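Local coordinates for copper induced nitroreductase D (Lactococcus lactis, PDB 4BN7), which binds FMN and probably acts as an oxidoreductase of the nitroreductase family, at residues 148-153 with 175-180. Sequence-based numbering, arbitrary orientation.
Sequences NLQHYN and QLVFGS. With FMN (flavin mononucleotide), chain B; RLM (2,6-bis(chloranyl)-4-[(4-hydroxyphenyl)amino]phenol), chain C.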
loop_
_atom_site.group_PDB
_atom_site.type_symbol
_atom_site.label_atom_id
_atom_site.label_comp_id
_atom_site.label_asym_id
_atom_site.label_seq_id
_atom_site.Cartn_x
_atom_site.Cartn_y
_atom_site.Cartn_z
ATOM N N ASN A 148 4.709 8.536 12.430
ATOM C CA ASN A 148 5.872 8.015 11.733
ATOM C C ASN A 148 5.822 6.492 11.805
ATOM O O ASN A 148 5.218 5.936 12.715
ATOM C CB ASN A 148 7.168 8.589 12.302
ATOM C CG ASN A 148 7.389 8.237 13.766
ATOM O OD1 ASN A 148 7.859 7.149 14.089
ATOM N ND2 ASN A 148 7.097 9.180 14.654
ATOM N N LEU A 149 6.430 5.834 10.823
ATOM C CA LEU A 149 6.328 4.389 10.664
ATOM C C LEU A 149 7.670 3.739 10.981
ATOM O O LEU A 149 8.690 4.069 10.367
ATOM C CB LEU A 149 5.902 4.055 9.228
ATOM C CG LEU A 149 5.705 2.575 8.886
ATOM C CD1 LEU A 149 4.554 2.015 9.705
ATOM C CD2 LEU A 149 5.450 2.380 7.391
ATOM N N GLN A 150 7.665 2.824 11.946
ATOM C CA GLN A 150 8.878 2.162 12.401
ATOM C C GLN A 150 8.825 0.663 12.132
ATOM O O GLN A 150 7.747 0.101 11.889
ATOM C CB GLN A 150 9.085 2.397 13.899
ATOM C CG GLN A 150 9.250 3.857 14.277
ATOM C CD GLN A 150 10.310 4.544 13.443
ATOM O OE1 GLN A 150 11.376 3.982 13.192
ATOM N NE2 GLN A 150 10.014 5.755 12.988
ATOM N N HIS A 151 9.991 0.021 12.189
ATOM C CA HIS A 151 10.085 -1.413 11.948
ATOM C C HIS A 151 11.018 -2.115 12.924
ATOM O O HIS A 151 12.164 -2.434 12.598
ATOM C CB HIS A 151 10.507 -1.673 10.503
ATOM C CG HIS A 151 9.492 -1.211 9.514
ATOM N ND1 HIS A 151 9.483 0.067 8.996
ATOM C CD2 HIS A 151 8.414 -1.838 8.987
ATOM C CE1 HIS A 151 8.457 0.198 8.174
ATOM N NE2 HIS A 151 7.791 -0.943 8.153
ATOM N N TYR A 152 10.512 -2.360 14.127
ATOM C CA TYR A 152 11.268 -3.089 15.142
ATOM C C TYR A 152 10.886 -4.565 15.165
ATOM O O TYR A 152 11.302 -5.316 16.051
ATOM C CB TYR A 152 11.080 -2.444 16.511
ATOM C CG TYR A 152 11.804 -1.128 16.608
ATOM C CD1 TYR A 152 13.179 -1.090 16.768
ATOM C CD2 TYR A 152 11.124 0.077 16.505
ATOM C CE1 TYR A 152 13.857 0.108 16.838
ATOM C CE2 TYR A 152 11.797 1.284 16.579
ATOM C CZ TYR A 152 13.163 1.291 16.736
ATOM O OH TYR A 152 13.847 2.487 16.817
ATOM N N ASN A 153 10.084 -4.966 14.186
ATOM C CA ASN A 153 9.912 -6.368 13.840
ATOM C C ASN A 153 11.139 -6.823 13.058
ATOM O O ASN A 153 11.718 -6.031 12.310
ATOM C CB ASN A 153 8.666 -6.542 12.976
ATOM C CG ASN A 153 8.646 -5.601 11.786
ATOM O OD1 ASN A 153 8.461 -4.395 11.944
ATOM N ND2 ASN A 153 8.823 -6.148 10.586
ATOM N N GLN A 175 5.001 -0.510 12.758
ATOM C CA GLN A 175 4.471 0.170 13.934
ATOM C C GLN A 175 4.349 1.661 13.651
ATOM O O GLN A 175 5.357 2.369 13.530
ATOM C CB GLN A 175 5.368 -0.065 15.153
ATOM C CG GLN A 175 5.603 -1.533 15.463
ATOM C CD GLN A 175 6.824 -2.076 14.767
ATOM O OE1 GLN A 175 7.911 -1.515 14.879
ATOM N NE2 GLN A 175 6.655 -3.167 14.035
ATOM N N LEU A 176 3.111 2.130 13.541
ATOM C CA LEU A 176 2.840 3.529 13.251
ATOM C C LEU A 176 2.652 4.305 14.547
ATOM O O LEU A 176 1.641 4.167 15.231
ATOM C CB LEU A 176 1.593 3.653 12.373
ATOM C CG LEU A 176 1.325 5.036 11.792
ATOM C CD1 LEU A 176 2.380 5.393 10.740
ATOM C CD2 LEU A 176 -0.075 5.091 11.222
ATOM N N VAL A 177 3.650 5.108 14.883
ATOM C CA VAL A 177 3.621 5.931 16.083
ATOM C C VAL A 177 2.889 7.224 15.754
ATOM O O VAL A 177 3.158 7.839 14.729
ATOM C CB VAL A 177 5.044 6.238 16.546
ATOM C CG1 VAL A 177 5.034 7.089 17.804
ATOM C CG2 VAL A 177 5.804 4.939 16.768
ATOM N N PHE A 178 1.953 7.634 16.604
ATOM C CA PHE A 178 1.123 8.787 16.279
ATOM C C PHE A 178 0.824 9.669 17.484
ATOM O O PHE A 178 0.875 9.227 18.631
ATOM C CB PHE A 178 -0.183 8.340 15.614
ATOM C CG PHE A 178 -1.173 7.719 16.558
ATOM C CD1 PHE A 178 -1.059 6.387 16.925
ATOM C CD2 PHE A 178 -2.221 8.462 17.072
ATOM C CE1 PHE A 178 -1.968 5.812 17.790
ATOM C CE2 PHE A 178 -3.143 7.885 17.942
ATOM C CZ PHE A 178 -3.007 6.562 18.304
ATOM N N GLY A 179 0.507 10.929 17.212
ATOM C CA GLY A 179 0.178 11.868 18.271
ATOM C C GLY A 179 0.047 13.283 17.740
ATOM O O GLY A 179 -0.075 13.494 16.533
ATOM N N SER A 180 0.061 14.254 18.648
ATOM C CA SER A 180 -0.036 15.656 18.254
ATOM C C SER A 180 1.272 16.118 17.617
ATOM O O SER A 180 2.354 15.673 18.005
ATOM C CB SER A 180 -0.408 16.538 19.449
ATOM O OG SER A 180 0.462 16.348 20.554
HETATM N N1 FMN B . 10.600 5.920 8.492
HETATM C C2 FMN B . 11.344 5.607 9.759
HETATM O O2 FMN B . 11.632 6.494 10.501
HETATM N N3 FMN B . 11.684 4.239 10.041
HETATM C C4 FMN B . 11.354 3.220 9.180
HETATM O O4 FMN B . 11.563 2.090 9.474
HETATM C C4A FMN B . 10.631 3.526 7.942
HETATM N N5 FMN B . 10.323 2.607 7.114
HETATM C C5A FMN B . 9.304 2.900 6.042
HETATM C C6 FMN B . 8.671 1.755 5.270
HETATM C C7 FMN B . 7.762 2.009 4.343
HETATM C C7M FMN B . 7.127 0.882 3.535
HETATM C C8 FMN B . 7.355 3.459 4.053
HETATM C C8M FMN B . 6.271 3.746 3.020
HETATM C C9 FMN B . 7.914 4.457 4.717
HETATM C C9A FMN B . 8.961 4.176 5.774
HETATM N N10 FMN B . 9.575 5.263 6.496
HETATM C C10 FMN B . 10.276 4.954 7.655
HETATM C "C1'" FMN B . 9.208 6.643 6.238
HETATM C "C2'" FMN B . 9.781 7.102 4.902
HETATM O "O2'" FMN B . 11.147 7.370 5.043
HETATM C "C3'" FMN B . 9.027 8.365 4.483
HETATM O "O3'" FMN B . 7.696 7.980 4.238
HETATM C "C4'" FMN B . 9.683 8.989 3.246
HETATM O "O4'" FMN B . 10.951 9.502 3.574
HETATM C "C5'" FMN B . 8.843 10.138 2.698
HETATM O "O5'" FMN B . 8.698 11.110 3.695
HETATM P P FMN B . 7.175 11.500 4.182
HETATM O O1P FMN B . 6.351 11.763 2.984
HETATM O O2P FMN B . 6.561 10.224 4.995
HETATM O O3P FMN B . 7.339 12.799 5.143
HETATM C CAI RLM C . 14.809 5.020 8.624
HETATM C CAN RLM C . 14.064 5.532 7.574
HETATM CL CLC RLM C . 13.863 7.234 7.340
HETATM C CAP RLM C . 13.448 4.668 6.689
HETATM O OAA RLM C . 12.733 5.181 5.646
HETATM C CAO RLM C . 13.579 3.300 6.801
HETATM CL CLD RLM C . 12.782 2.302 5.628
HETATM C CAJ RLM C . 14.324 2.777 7.846
HETATM C CAQ RLM C . 14.927 3.639 8.763
HETATM N NAK RLM C . 15.721 3.120 9.835
HETATM C CAM RLM C . 15.222 2.178 10.792
HETATM C CAG RLM C . 15.085 2.564 12.117
HETATM C CAE RLM C . 14.617 1.657 13.055
HETATM C CAL RLM C . 14.292 0.365 12.670
HETATM O OAB RLM C . 13.827 -0.533 13.604
HETATM C CAF RLM C . 14.437 -0.023 11.345
HETATM C CAH RLM C . 14.906 0.882 10.406
#
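Q175 reaches past the end of strand 145-150 to bind Y152 and N153 in the loop that follows, in the central antiparallel sheet of the nitroreductase fold. Its OE1 accepts the backbone N-H of Y152 at 2.8 Å, almost straight (175°) and on a lone pair in the carbonyl plane. The other half of the amide, NE2, donates to N153 OD1 at 3.0 Å, with the two amide planes close to perpendicular. A bend at chi2 (91°) swings the amide of Q175 beyond Q150 O to both partners. A leucine in its place would probably leave the Y152 N-H and N153 OD1 without these mates and the loop freer to shift. Behind this grip the strands pair regularly: Q150 with Q175 and N148 with V177 are hydrogen-bonded pairs, each with two backbone bonds, flanking the non-hydrogen-bonded pair L149 and L176. On the L149 face, L149 CB meets L176 CD1 at 4.1 Å, and W137 of helix 120-142 packs against both leucines. N148 and V177 lie side by side on the opposite face, where F91 of helix 87-92 touches N148 and Q150.

Q150, at the strand end, and H151, just beyond it, line the FMN site. Q150 NE2 bonds both N148 OD1 (2.8 Å) and flavin O2 (3.1 Å), while its OE1 accepts a weak bond from flavin N3; N148, whose OD1 takes this bond from NE2 and whose ND2 donates to I12 O, is thus a second-shell residue that orients the Q150 amide. H151 ND1 donates to flavin O4 at 2.9 Å, and its ring also meets W124 of the second subunit. The hydroxyl OAB on the unchlorinated ring of the bound dichlorophenol ligand donates to H151 O, and the same oxygen sits over one face of the Y152 ring, offset toward its rim, 3.3 Å from Y152 CD1.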